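Local coordinates for competence protein PILN (Thermus thermophilus, PDB 4BHQ) that probably serves, through its dimeric periplasmic domain, as part of the inner-membrane platform that initiates type IV pilus biogenesis, at residues Ser54-Ala58 and Leu75-Ser79; Leu71-Leu75 and Ala117-Phe121; Leu83-Ala89 and Lys100-Val104; Gln109-Arg115 and Arg144-Ser150; Arg130-Gln136 and Ser150-Thr156. All coordinates share one frame; numbering follows the deposited sequence.

Contact 1. Residues Ser54-Ala58 and Leu75-Ser79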
# COMPACT_ATOMS: atom_id res chain seq x y z
N SER A 54 8.79 5.21 -1.95
CA SER A 54 7.44 5.71 -2.14
C SER A 54 6.82 5.27 -3.47
O SER A 54 5.60 5.03 -3.57
CB SER A 54 7.45 7.24 -1.95
OG SER A 54 8.04 7.81 -3.12
N GLN A 55 7.67 5.06 -4.45
CA GLN A 55 7.22 4.55 -5.79
C GLN A 55 7.00 3.02 -5.77
O GLN A 55 6.08 2.51 -6.40
CB GLN A 55 8.27 4.91 -6.89
CG GLN A 55 8.11 6.39 -7.42
CD GLN A 55 8.28 7.37 -6.28
OE1 GLN A 55 9.23 7.29 -5.51
NE2 GLN A 55 7.33 8.24 -6.13
N TYR A 56 7.88 2.29 -5.08
CA TYR A 56 7.74 0.84 -4.98
C TYR A 56 6.48 0.50 -4.20
O TYR A 56 5.73 -0.40 -4.57
CB TYR A 56 8.96 0.19 -4.34
CG TYR A 56 10.20 0.10 -5.25
CD1 TYR A 56 10.25 -0.82 -6.30
CD2 TYR A 56 11.31 0.92 -5.05
CE1 TYR A 56 11.35 -0.97 -7.10
CE2 TYR A 56 12.44 0.80 -5.82
CZ TYR A 56 12.44 -0.13 -6.87
OH TYR A 56 13.54 -0.23 -7.64
N LEU A 57 6.27 1.22 -3.08
CA LEU A 57 5.02 1.05 -2.31
C LEU A 57 3.80 1.44 -3.13
O LEU A 57 2.76 0.69 -3.10
CB LEU A 57 5.13 1.88 -1.01
CG LEU A 57 3.95 1.89 -0.04
CD1 LEU A 57 3.57 0.43 0.29
CD2 LEU A 57 4.30 2.71 1.24
N ALA A 58 3.84 2.54 -3.83
CA ALA A 58 2.63 2.87 -4.69
C ALA A 58 2.36 1.72 -5.68
O ALA A 58 1.24 1.32 -5.86
CB ALA A 58 2.87 4.21 -5.48
N LEU A 75 -2.16 4.93 -7.16
CA LEU A 75 -1.21 5.78 -6.46
C LEU A 75 0.10 5.86 -7.26
O LEU A 75 0.53 4.89 -7.87
CB LEU A 75 -1.02 5.29 -5.00
CG LEU A 75 -2.39 5.26 -4.22
CD1 LEU A 75 -2.25 4.59 -2.89
CD2 LEU A 75 -2.82 6.72 -3.98
N ARG A 76 0.77 7.02 -7.19
CA ARG A 76 2.03 7.26 -7.86
C ARG A 76 3.14 7.45 -6.86
O ARG A 76 4.35 7.26 -7.17
CB ARG A 76 1.94 8.52 -8.76
CG ARG A 76 0.93 8.34 -9.85
CD ARG A 76 1.47 7.14 -10.78
NE ARG A 76 0.46 6.88 -11.79
CZ ARG A 76 0.27 5.71 -12.37
NH1 ARG A 76 1.06 4.65 -12.00
NH2 ARG A 76 -0.61 5.64 -13.32
N SER A 77 2.77 7.86 -5.66
CA SER A 77 3.77 8.02 -4.60
C SER A 77 3.08 7.90 -3.28
O SER A 77 2.02 8.49 -3.05
CB SER A 77 4.50 9.39 -4.72
OG SER A 77 5.43 9.50 -3.63
N VAL A 78 3.65 7.10 -2.40
CA VAL A 78 3.13 7.00 -1.04
C VAL A 78 4.32 7.08 -0.08
O VAL A 78 5.10 6.10 0.05
CB VAL A 78 2.42 5.64 -0.80
CG1 VAL A 78 1.98 5.54 0.66
CG2 VAL A 78 1.22 5.43 -1.78
N SER A 79 4.47 8.20 0.61
CA SER A 79 5.61 8.39 1.52
C SER A 79 5.05 8.38 2.93
O SER A 79 3.94 8.79 3.17
CB SER A 79 6.33 9.73 1.25
OG SER A 79 5.70 10.77 2.02
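Gln-55 and Ser-54, on the first turn of helix 53-63, hold the backbone from Arg-76 to Val-78 and the side chain of Ser-77. Gln-55 starts with CB directed away from the strand, but the chain folds back at chi2 (60°). CG thereby comes within 3.9 Å of Arg-76 O, and CD too lies beside that oxygen. At the tip the two amide branches part: NE2 makes a weak hydrogen bond to Arg-76 O (3.3 Å) and also touches Ser-77 CB, while OE1 accepts from Ser-54 OG at 2.7 Å, which should limit rotation of the amide. Backbone joins backbone where Val-78 N donates to Ser-54 O (3.1 Å). The same oxygen takes the helical bond from Ala-58 N, the two donors arriving on opposite faces of its plane. Further along, the side chains of Leu-57 and Val-78 cross at about a right angle, CD2 meeting CG1 at 3.7 Å, and Ala-58 CB rests 3.4 Å from Leu-75 O. Leu-57 also packs on Leu-57 of the second subunit. The helix thus docks on an outermost strand of the antiparallel sheet at a corner, where Arg-76 and Ser-77 both face Gln-109 in a classic beta bulge.

Contact 2. Residues Leu71-Leu75 and Ala117-Phe121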
# COMPACT_ATOMS: atom_id res chain seq x y z
N LEU A 71 -9.09 -0.44 -11.37
CA LEU A 71 -8.33 0.37 -10.41
C LEU A 71 -8.79 1.83 -10.52
O LEU A 71 -8.23 2.58 -11.30
CB LEU A 71 -6.83 0.25 -10.74
CG LEU A 71 -5.83 0.89 -9.77
CD1 LEU A 71 -5.94 0.18 -8.42
CD2 LEU A 71 -4.44 0.74 -10.36
N GLU A 72 -9.79 2.23 -9.75
CA GLU A 72 -10.36 3.55 -9.98
C GLU A 72 -9.49 4.69 -9.43
O GLU A 72 -9.64 5.82 -9.86
CB GLU A 72 -11.84 3.63 -9.50
CG GLU A 72 -12.06 3.35 -8.01
CD GLU A 72 -13.50 3.71 -7.57
OE1 GLU A 72 -14.42 3.69 -8.45
OE2 GLU A 72 -13.71 4.08 -6.38
N VAL A 73 -8.65 4.36 -8.47
CA VAL A 73 -7.61 5.24 -7.94
C VAL A 73 -6.25 4.54 -7.97
O VAL A 73 -6.04 3.46 -7.36
CB VAL A 73 -7.91 5.69 -6.51
CG1 VAL A 73 -6.72 6.46 -5.93
CG2 VAL A 73 -9.16 6.62 -6.53
N ALA A 74 -5.32 5.13 -8.72
CA ALA A 74 -3.94 4.58 -8.76
C ALA A 74 -3.01 5.50 -8.03
O ALA A 74 -2.99 6.73 -8.27
CB ALA A 74 -3.53 4.41 -10.21
N LEU A 75 -2.16 4.93 -7.16
CA LEU A 75 -1.21 5.78 -6.46
C LEU A 75 0.10 5.86 -7.26
O LEU A 75 0.53 4.89 -7.87
CB LEU A 75 -1.02 5.29 -5.00
CG LEU A 75 -2.39 5.26 -4.22
CD1 LEU A 75 -2.25 4.59 -2.89
CD2 LEU A 75 -2.82 6.72 -3.98
N ALA A 117 -14.75 8.73 -8.01
CA ALA A 117 -13.72 7.82 -7.41
C ALA A 117 -12.86 8.57 -6.40
O ALA A 117 -12.55 8.09 -5.33
CB ALA A 117 -12.84 7.31 -8.53
N LEU A 118 -12.53 9.83 -6.74
CA LEU A 118 -11.73 10.69 -5.82
C LEU A 118 -12.51 10.96 -4.52
O LEU A 118 -11.98 10.84 -3.41
CB LEU A 118 -11.38 12.02 -6.54
CG LEU A 118 -10.64 13.03 -5.65
CD1 LEU A 118 -9.37 12.41 -5.04
CD2 LEU A 118 -10.32 14.24 -6.53
N VAL A 119 -13.77 11.32 -4.68
CA VAL A 119 -14.62 11.56 -3.49
C VAL A 119 -14.75 10.31 -2.61
O VAL A 119 -14.62 10.39 -1.39
CB VAL A 119 -16.04 12.06 -3.91
CG1 VAL A 119 -16.96 12.08 -2.74
CG2 VAL A 119 -15.93 13.45 -4.53
N ARG A 120 -14.99 9.16 -3.22
CA ARG A 120 -15.00 7.88 -2.42
C ARG A 120 -13.68 7.61 -1.68
O ARG A 120 -13.68 7.15 -0.54
CB ARG A 120 -15.30 6.68 -3.32
CG ARG A 120 -16.74 6.68 -3.88
CD ARG A 120 -17.11 5.35 -4.59
NE ARG A 120 -16.42 5.17 -5.88
CZ ARG A 120 -16.97 5.52 -7.06
NH1 ARG A 120 -18.19 6.05 -7.12
NH2 ARG A 120 -16.32 5.33 -8.19
N PHE A 121 -12.56 7.95 -2.32
CA PHE A 121 -11.23 7.73 -1.70
C PHE A 121 -11.10 8.65 -0.52
O PHE A 121 -10.71 8.21 0.61
CB PHE A 121 -10.10 8.02 -2.75
CG PHE A 121 -8.71 7.73 -2.23
CD1 PHE A 121 -8.00 8.70 -1.49
CD2 PHE A 121 -8.13 6.47 -2.44
CE1 PHE A 121 -6.71 8.42 -1.01
CE2 PHE A 121 -6.82 6.18 -1.99
CZ PHE A 121 -6.10 7.16 -1.26
O HOH W 1 -11.86 5.29 -4.82
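Glu-72 and Arg-120 form a salt bridge at the solvent-side margin of a helix-on-sheet contact, in which helix 115-124 packs against the start of strand 73-82 through Val-73, Ala-117 and Phe-121. The guanidinium takes hold of the carboxylate side-on, with one nitrogen to each oxygen. Arg-120 NE donates at 3.0 Å to the syn lone pair of Glu-72 OE2, which lies in the guanidinium plane. Arg-120 NH2 reaches Glu-72 OE1 at 2.5 Å, a shorter bond that is tilted from both planes. The two flat groups are nearly coplanar, 22° apart, although the side chains themselves cross at about a right angle. Glu-72 gets there by holding CG between its backbone N and carbonyl carbon (chi1 59°) and then running extended, which lays CB and CG along Ala-117 CB. A water donates to Glu-72 OE2 and also to Ala-117 O (2.9 Å), so that OE2 is gripped by the arginine and the water together.

Inward of this polar clasp the contact is apolar. Val-73 divides its methyls: CG1 meets Phe-121 CD2 at 3.8 Å, whereas CG2 lies 4.2 Å from Ala-117 CB. Leu-75 CD2 approaches Phe-121 CZ more loosely. The phenylalanine ring continues into the core against Leu-108 and Phe-149, and Ile-64 of the second subunit packs on both Leu-75 and Phe-121. Helix 115-124 crosses from strand 102-112 to 131-141 with 146-156 between them, and that crossover, with the 1-2-4-3 strand order, is consistent with a ferredoxin-like fold.

Contact 3. Residues Leu83-Ala89 and Lys100-Val104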
# COMPACT_ATOMS: atom_id res chain seq x y z
N LEU A 83 5.51 11.15 13.38
CA LEU A 83 5.46 12.52 13.96
C LEU A 83 6.07 12.53 15.37
O LEU A 83 5.72 11.69 16.20
CB LEU A 83 4.03 13.01 14.03
CG LEU A 83 3.46 13.78 12.82
CD1 LEU A 83 3.53 13.00 11.54
CD2 LEU A 83 2.03 14.21 13.14
N SER A 84 7.00 13.47 15.62
CA SER A 84 7.33 13.86 17.00
C SER A 84 6.06 14.19 17.79
O SER A 84 4.99 14.57 17.23
CB SER A 84 8.22 15.10 16.99
OG SER A 84 7.47 16.24 16.62
N GLU A 85 6.14 14.02 19.09
CA GLU A 85 5.02 14.28 20.01
C GLU A 85 4.57 15.73 19.89
O GLU A 85 3.37 16.03 19.91
CB GLU A 85 5.46 13.96 21.45
CG GLU A 85 5.98 12.52 21.61
CD GLU A 85 7.35 12.23 20.90
OE1 GLU A 85 8.11 13.19 20.56
OE2 GLU A 85 7.69 11.02 20.68
N GLU A 86 5.55 16.62 19.73
CA GLU A 86 5.33 18.06 19.60
C GLU A 86 4.54 18.35 18.36
O GLU A 86 3.59 19.14 18.39
CB GLU A 86 6.66 18.81 19.51
CG GLU A 86 7.40 18.95 20.83
CD GLU A 86 8.85 18.51 20.73
OE1 GLU A 86 9.14 17.69 19.85
OE2 GLU A 86 9.69 18.93 21.56
N GLU A 87 4.93 17.72 17.25
CA GLU A 87 4.25 18.03 16.00
C GLU A 87 2.81 17.51 16.07
O GLU A 87 1.84 18.22 15.69
CB GLU A 87 5.03 17.56 14.78
CG GLU A 87 4.35 17.95 13.47
CD GLU A 87 5.15 17.53 12.23
OE1 GLU A 87 6.17 16.84 12.39
OE2 GLU A 87 4.78 17.90 11.10
N ALA A 88 2.66 16.30 16.61
CA ALA A 88 1.32 15.73 16.74
C ALA A 88 0.45 16.61 17.61
O ALA A 88 -0.73 16.86 17.29
CB ALA A 88 1.41 14.33 17.34
N ALA A 89 1.01 17.09 18.73
CA ALA A 89 0.29 18.05 19.59
C ALA A 89 -0.12 19.37 18.86
O ALA A 89 -1.28 19.75 18.90
CB ALA A 89 1.12 18.34 20.83
N LYS A 100 -7.64 14.72 15.84
CA LYS A 100 -7.03 13.47 16.26
C LYS A 100 -5.51 13.62 16.41
O LYS A 100 -4.89 14.43 15.70
CB LYS A 100 -7.34 12.37 15.27
CG LYS A 100 -8.80 12.28 14.94
CD LYS A 100 -9.05 11.19 13.92
CE LYS A 100 -10.51 11.30 13.46
NZ LYS A 100 -11.02 10.02 12.91
N ARG A 101 -4.93 12.91 17.37
CA ARG A 101 -3.53 12.98 17.55
C ARG A 101 -2.89 11.82 16.76
O ARG A 101 -2.93 10.63 17.13
CB ARG A 101 -3.04 13.05 19.02
CG ARG A 101 -1.51 13.01 19.12
CD ARG A 101 -0.90 13.49 20.46
NE ARG A 101 -1.44 14.77 20.98
CZ ARG A 101 -1.14 15.29 22.17
NH1 ARG A 101 -0.29 14.67 22.99
NH2 ARG A 101 -1.70 16.43 22.56
N ILE A 102 -2.24 12.25 15.68
CA ILE A 102 -1.71 11.41 14.66
C ILE A 102 -0.36 10.92 15.10
O ILE A 102 0.43 11.65 15.69
CB ILE A 102 -1.68 12.21 13.32
CG1 ILE A 102 -3.11 12.56 12.94
CG2 ILE A 102 -1.04 11.46 12.19
CD1 ILE A 102 -4.00 11.36 13.02
N ARG A 103 -0.07 9.68 14.74
CA ARG A 103 1.24 9.11 15.01
C ARG A 103 2.10 8.99 13.71
O ARG A 103 3.31 9.20 13.70
CB ARG A 103 0.99 7.78 15.70
CG ARG A 103 2.25 7.08 16.15
CD ARG A 103 2.95 7.88 17.24
NE ARG A 103 4.23 7.28 17.60
CZ ARG A 103 5.26 7.94 18.09
NH1 ARG A 103 5.20 9.26 18.30
NH2 ARG A 103 6.36 7.28 18.38
N VAL A 104 1.44 8.65 12.60
CA VAL A 104 2.12 8.52 11.33
C VAL A 104 1.37 9.29 10.22
O VAL A 104 0.15 9.31 10.18
CB VAL A 104 2.27 7.03 10.93
CG1 VAL A 104 2.61 6.90 9.48
CG2 VAL A 104 3.41 6.38 11.78
O HOH W 2 -1.79 15.18 15.23
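Leu-83 and Arg-103 meet where the helical connection between strands 73-82 and 102-112 leaves and rejoins the sheet; the two strands are antiparallel neighbours in this probably ferredoxin-like sheet and are linked through helix 85-93. Leu-83 N donates to Arg-103 O at 3.0 Å and almost straight (173°), carrying the pairing to the point where Leu-83 leaves the sheet. The next residue, Ser-84, is the N-cap: its OG accepts from Glu-87 N and closes off the first turn. On the other side, Arg-103 and Val-104 both face Val-155, a classic beta bulge.

Side chains fill in round this backbone frame. Leu-83 CD2 leans on Ile-102, 4.2 Å from its CB. Arg-103 bends at chi2 (66°), which brings it alongside Glu-85 with both pointing the same way; NH1 lies 3.9 Å from Glu-85 OE2, a long salt bridge with the flat groups turned 47° apart. Tyr-56 of the second subunit packs on the same arginine. Arg-101 passes across the helix, its CG 3.7 Å from Ala-88 CB, and the guanidinium then presents one face to Ala-89 CB, which sits over the rim of the group. The small side chain of Ala-88 probably allows the close approach: its CB is 3.3 Å from Ile-102 O. Between the two segments a water accepts from Ile-102 N at 3.0 Å and lies 2.9 Å from Ala-88 O.

Contact 4. Residues Gln109-Arg115 and Arg144-Ser150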
# COMPACT_ATOMS: atom_id res chain seq x y z
N GLN A 109 0.50 11.05 -3.72
CA GLN A 109 0.24 11.61 -5.07
C GLN A 109 -0.47 10.52 -5.80
O GLN A 109 -0.03 9.32 -5.77
CB GLN A 109 1.54 11.94 -5.79
CG GLN A 109 2.38 12.93 -5.06
CD GLN A 109 1.75 14.30 -5.12
OE1 GLN A 109 1.13 14.62 -6.13
NE2 GLN A 109 1.85 15.09 -4.02
N GLY A 110 -1.55 10.85 -6.48
CA GLY A 110 -2.30 9.81 -7.20
C GLY A 110 -3.10 10.29 -8.39
O GLY A 110 -3.02 11.46 -8.80
N GLU A 111 -3.90 9.40 -8.91
CA GLU A 111 -4.72 9.62 -10.10
C GLU A 111 -6.04 8.91 -9.78
O GLU A 111 -6.01 7.78 -9.26
CB GLU A 111 -4.17 8.87 -11.30
CG GLU A 111 -2.80 9.21 -11.65
CD GLU A 111 -2.28 8.33 -12.73
OE1 GLU A 111 -2.97 7.31 -13.05
OE2 GLU A 111 -1.21 8.66 -13.25
N ALA A 112 -7.15 9.55 -10.14
CA ALA A 112 -8.49 9.03 -9.93
C ALA A 112 -9.19 9.01 -11.28
O ALA A 112 -9.10 9.99 -12.08
CB ALA A 112 -9.24 9.86 -8.91
N LEU A 113 -9.85 7.90 -11.59
CA LEU A 113 -10.51 7.72 -12.87
C LEU A 113 -11.66 8.76 -13.08
O LEU A 113 -12.00 9.10 -14.20
CB LEU A 113 -11.09 6.31 -12.94
CG LEU A 113 -11.73 5.77 -14.22
CD1 LEU A 113 -10.77 5.81 -15.39
CD2 LEU A 113 -12.26 4.35 -14.04
N SER A 114 -12.30 9.19 -12.01
CA SER A 114 -13.44 10.09 -12.13
C SER A 114 -13.45 10.92 -10.87
O SER A 114 -12.78 10.54 -9.86
CB SER A 114 -14.75 9.28 -12.23
OG SER A 114 -15.02 8.61 -11.02
N ARG A 115 -14.24 11.99 -10.87
CA ARG A 115 -14.47 12.87 -9.67
C ARG A 115 -15.07 12.02 -8.54
O ARG A 115 -14.71 12.16 -7.36
CB ARG A 115 -15.41 14.12 -10.00
CG ARG A 115 -16.73 13.84 -10.77
CD ARG A 115 -18.08 14.83 -10.73
NE ARG A 115 -18.89 14.66 -9.42
CZ ARG A 115 -19.94 13.85 -9.12
NH1 ARG A 115 -20.67 12.96 -9.90
NH2 ARG A 115 -20.23 13.91 -7.88
N ARG A 144 -5.50 12.83 -20.52
CA ARG A 144 -5.87 11.48 -20.19
C ARG A 144 -7.31 11.33 -19.81
O ARG A 144 -7.82 10.19 -19.66
CB ARG A 144 -4.98 10.98 -19.05
CG ARG A 144 -3.53 10.69 -19.47
CD ARG A 144 -2.74 10.14 -18.28
NE ARG A 144 -2.55 11.12 -17.19
CZ ARG A 144 -2.11 10.75 -15.97
NH1 ARG A 144 -1.86 9.44 -15.72
NH2 ARG A 144 -1.92 11.64 -14.99
N GLY A 145 -7.99 12.45 -19.57
CA GLY A 145 -9.40 12.39 -19.06
C GLY A 145 -9.51 11.77 -17.66
O GLY A 145 -10.44 11.02 -17.37
N LEU A 146 -8.58 12.08 -16.78
CA LEU A 146 -8.65 11.64 -15.37
C LEU A 146 -8.04 12.70 -14.45
O LEU A 146 -7.39 13.63 -14.95
CB LEU A 146 -7.90 10.32 -15.18
CG LEU A 146 -6.56 10.15 -15.80
CD1 LEU A 146 -5.56 10.90 -14.93
CD2 LEU A 146 -6.21 8.62 -15.95
N TYR A 147 -8.13 12.51 -13.15
CA TYR A 147 -7.68 13.49 -12.19
C TYR A 147 -6.39 13.10 -11.51
O TYR A 147 -6.29 11.97 -11.01
CB TYR A 147 -8.74 13.72 -11.09
CG TYR A 147 -9.93 14.40 -11.65
CD1 TYR A 147 -10.98 13.65 -12.22
CD2 TYR A 147 -10.01 15.81 -11.64
CE1 TYR A 147 -12.11 14.28 -12.77
CE2 TYR A 147 -11.12 16.45 -12.21
CZ TYR A 147 -12.17 15.67 -12.79
OH TYR A 147 -13.28 16.30 -13.31
N THR A 148 -5.41 14.00 -11.52
CA THR A 148 -4.29 13.83 -10.56
C THR A 148 -4.74 14.45 -9.26
O THR A 148 -5.60 15.35 -9.24
CB THR A 148 -3.01 14.51 -11.10
OG1 THR A 148 -3.31 15.86 -11.43
CG2 THR A 148 -2.57 13.82 -12.41
N PHE A 149 -4.19 14.00 -8.15
CA PHE A 149 -4.57 14.57 -6.89
C PHE A 149 -3.45 14.41 -5.90
O PHE A 149 -2.51 13.57 -6.10
CB PHE A 149 -5.90 13.99 -6.32
CG PHE A 149 -5.79 12.54 -5.79
CD1 PHE A 149 -5.92 11.46 -6.63
CD2 PHE A 149 -5.51 12.32 -4.41
CE1 PHE A 149 -5.82 10.13 -6.18
CE2 PHE A 149 -5.43 11.00 -3.91
CZ PHE A 149 -5.61 9.89 -4.81
N SER A 150 -3.50 15.20 -4.85
CA SER A 150 -2.62 15.02 -3.70
C SER A 150 -3.32 15.18 -2.41
O SER A 150 -4.29 15.97 -2.26
CB SER A 150 -1.39 15.96 -3.80
OG SER A 150 -1.79 17.29 -3.57
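Phe-149 lays the face of its ring over Gly-110, whose CA stands 4.1 Å from the ring centroid in a CH-pi contact. With no side chain on the glycine, the ring can lie back across the neighbouring strand, its CE1 3.4 Å from Glu-111 N. CG sits between the backbone N and carbonyl carbon (chi1 73°), turning the ring that way. Strands 102-112 and 146-156 are the central pair of the antiparallel sheet. Gly-110 with Phe-149 and Ala-112 with Tyr-147 form hydrogen-bonded pairs, each with two bonds, such as Ala-112 N to Tyr-147 O at 2.7 Å. Gly-145 and Leu-146, opposite Asp-141, make a G1 beta bulge. On the Glu-111 and Thr-148 face, Arg-144 NH1 donates to Glu-111 OE2 at 2.7 Å and nearly straight (172°). The carboxylate is met from above its plane, the flat groups standing 79° apart. With an alanine in place of Glu-111, Arg-144 NH1 and Arg-76 NE would probably lose their shared carboxylate, leaving Arg-144 with Asp-141 as remaining partner. Leu-146 CD1 covers the Arg-144 guanidinium, 3.6 Å above its centre, and, just past the strand end, Tyr-147 CE1 touches Arg-115 N at 3.7 Å.

Contact 5. Residues Arg130-Gln136 and Ser150-Thr156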
# COMPACT_ATOMS: atom_id res chain seq x y z
N ARG A 130 -9.59 5.86 13.17
CA ARG A 130 -8.14 5.71 13.19
C ARG A 130 -7.41 6.67 12.16
O ARG A 130 -6.22 6.84 12.21
CB ARG A 130 -7.88 4.24 12.95
CG ARG A 130 -6.42 3.88 12.99
CD ARG A 130 -6.05 2.99 14.18
NE ARG A 130 -4.61 2.67 14.11
CZ ARG A 130 -4.13 1.61 13.46
NH1 ARG A 130 -4.99 0.76 12.87
NH2 ARG A 130 -2.80 1.37 13.43
N PHE A 131 -8.19 7.26 11.24
CA PHE A 131 -7.65 8.04 10.13
C PHE A 131 -8.24 9.42 10.01
O PHE A 131 -9.36 9.65 10.43
CB PHE A 131 -7.93 7.29 8.79
CG PHE A 131 -7.20 5.98 8.67
CD1 PHE A 131 -7.78 4.83 9.16
CD2 PHE A 131 -5.93 5.93 8.12
CE1 PHE A 131 -7.08 3.63 9.11
CE2 PHE A 131 -5.25 4.71 8.03
CZ PHE A 131 -5.84 3.56 8.55
N GLY A 132 -7.43 10.35 9.48
CA GLY A 132 -7.90 11.64 9.03
C GLY A 132 -7.28 11.83 7.65
O GLY A 132 -6.31 11.13 7.29
N ILE A 133 -7.82 12.76 6.88
CA ILE A 133 -7.24 13.07 5.57
C ILE A 133 -7.23 14.59 5.38
O ILE A 133 -8.21 15.28 5.76
CB ILE A 133 -7.99 12.32 4.46
CG1 ILE A 133 -7.32 12.58 3.10
CG2 ILE A 133 -9.49 12.70 4.45
CD1 ILE A 133 -7.70 11.62 1.97
N GLU A 134 -6.15 15.12 4.84
CA GLU A 134 -6.17 16.49 4.34
C GLU A 134 -5.99 16.48 2.85
O GLU A 134 -4.90 16.16 2.35
CB GLU A 134 -5.11 17.36 5.04
CG GLU A 134 -5.09 18.75 4.43
CD GLU A 134 -4.59 19.84 5.39
OE1 GLU A 134 -3.35 20.02 5.49
OE2 GLU A 134 -5.47 20.51 6.00
N PHE A 135 -7.09 16.77 2.14
CA PHE A 135 -7.11 16.85 0.68
C PHE A 135 -6.45 18.13 0.20
O PHE A 135 -6.96 19.21 0.48
CB PHE A 135 -8.58 16.75 0.24
CG PHE A 135 -8.79 16.97 -1.26
CD1 PHE A 135 -8.12 16.20 -2.19
CD2 PHE A 135 -9.63 18.01 -1.72
CE1 PHE A 135 -8.33 16.37 -3.53
CE2 PHE A 135 -9.83 18.21 -3.06
CZ PHE A 135 -9.17 17.38 -3.98
N GLN A 136 -5.31 18.03 -0.53
CA GLN A 136 -4.56 19.22 -0.93
C GLN A 136 -5.08 19.76 -2.25
O GLN A 136 -5.06 20.95 -2.50
CB GLN A 136 -3.04 18.92 -1.06
CG GLN A 136 -2.44 18.40 0.26
CD GLN A 136 -0.96 17.89 0.11
OE1 GLN A 136 -0.64 17.08 -0.80
NE2 GLN A 136 -0.08 18.37 1.00
N SER A 150 -3.50 15.20 -4.85
CA SER A 150 -2.62 15.02 -3.70
C SER A 150 -3.32 15.18 -2.41
O SER A 150 -4.29 15.97 -2.26
CB SER A 150 -1.39 15.96 -3.80
OG SER A 150 -1.79 17.29 -3.57
N ALA A 151 -2.86 14.39 -1.44
CA ALA A 151 -3.48 14.34 -0.13
C ALA A 151 -2.47 13.88 0.90
O ALA A 151 -1.50 13.18 0.59
CB ALA A 151 -4.71 13.40 -0.14
N ARG A 152 -2.74 14.22 2.15
CA ARG A 152 -2.01 13.65 3.30
C ARG A 152 -3.03 12.85 4.15
O ARG A 152 -4.11 13.35 4.40
CB ARG A 152 -1.37 14.78 4.12
CG ARG A 152 -0.09 15.29 3.44
CD ARG A 152 0.50 16.57 4.15
NE ARG A 152 -0.55 17.59 4.11
CZ ARG A 152 -0.46 18.85 4.52
NH1 ARG A 152 0.66 19.29 5.08
NH2 ARG A 152 -1.52 19.65 4.36
N VAL A 153 -2.64 11.62 4.54
CA VAL A 153 -3.46 10.79 5.44
C VAL A 153 -2.78 10.64 6.81
O VAL A 153 -1.62 10.21 6.88
CB VAL A 153 -3.79 9.40 4.82
CG1 VAL A 153 -4.30 8.41 5.88
CG2 VAL A 153 -4.87 9.57 3.73
N GLY A 154 -3.51 10.95 7.90
CA GLY A 154 -2.93 10.79 9.23
C GLY A 154 -3.51 9.52 9.88
O GLY A 154 -4.65 9.17 9.68
N VAL A 155 -2.65 8.80 10.63
CA VAL A 155 -3.05 7.59 11.32
C VAL A 155 -2.71 7.69 12.80
O VAL A 155 -1.59 8.03 13.17
CB VAL A 155 -2.30 6.33 10.73
CG1 VAL A 155 -3.03 5.04 11.22
CG2 VAL A 155 -2.35 6.43 9.19
N THR A 156 -3.73 7.37 13.61
CA THR A 156 -3.63 7.32 15.10
C THR A 156 -3.00 6.06 15.59
O THR A 156 -2.97 5.04 14.90
CB THR A 156 -5.00 7.34 15.80
OG1 THR A 156 -5.66 6.12 15.50
CG2 THR A 156 -5.86 8.52 15.33
O HOH W 3 1.07 14.95 -0.67
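Arg-130 and Thr-156 clasp each other at the open end of the hairpin: Thr-156 N donates to Arg-130 O (2.9 Å), and Arg-130 NE returns a bond to Thr-156 O at 3.0 Å, from above the carbonyl plane. CG anti to the backbone N (chi1 -178°), with a bend at chi2, carries NE to the neighbouring strand, and one guanidinium face is turned to Val-155 CG1. Trading Arg-130 for an alanine is likely to leave Thr-156 O without this donor and uncover Val-155. Phe-131 runs side by side with Val-155, CE2 to CG2 3.6 Å, while Val-153 CG1 comes to the ring edge at 3.7 Å from CD2. Ile-133 then crosses Val-153 obliquely, CD1 meeting CG2 at 3.9 Å. On the opposite, polar face Gln-136 crosses Arg-152 at about a right angle, with NE2 over the rim of the guanidinium near NE, two donors that do not bond. Glu-134 lies alongside, but too close in the model to be trusted. Gly-132 and Gly-154 form an antiparallel hydrogen-bonded pair. The apolar face lies against helix 115-124, through Ile-122, and helix 53-63 of the second subunit, through Tyr-56, Phe-60 and Gln-63; strand 102-112 flanks 146-156 on its other edge.

From the N terminus, contact 1 closes the first loop, tying helix 53-63 to the edge strand 73-82. Contact 2 starts on that same strand, sharing Leu-75, and reaches forward to helix 115-124. The long loop it closes encloses contact 3, which joins the ends of strands 73-82 and 102-112 around helix 85-93. Contact 4 opens before contact 2 has closed, so the two cross; it brings strand 146-156 beside 102-112. Contact 5 crosses contact 4 in turn, sharing Ser-150, and adds strand 131-141 to complete the sheet. Contacts 2 and 3 lie on opposite sides of the chain's centre, and all but contact 4 touch the second subunit.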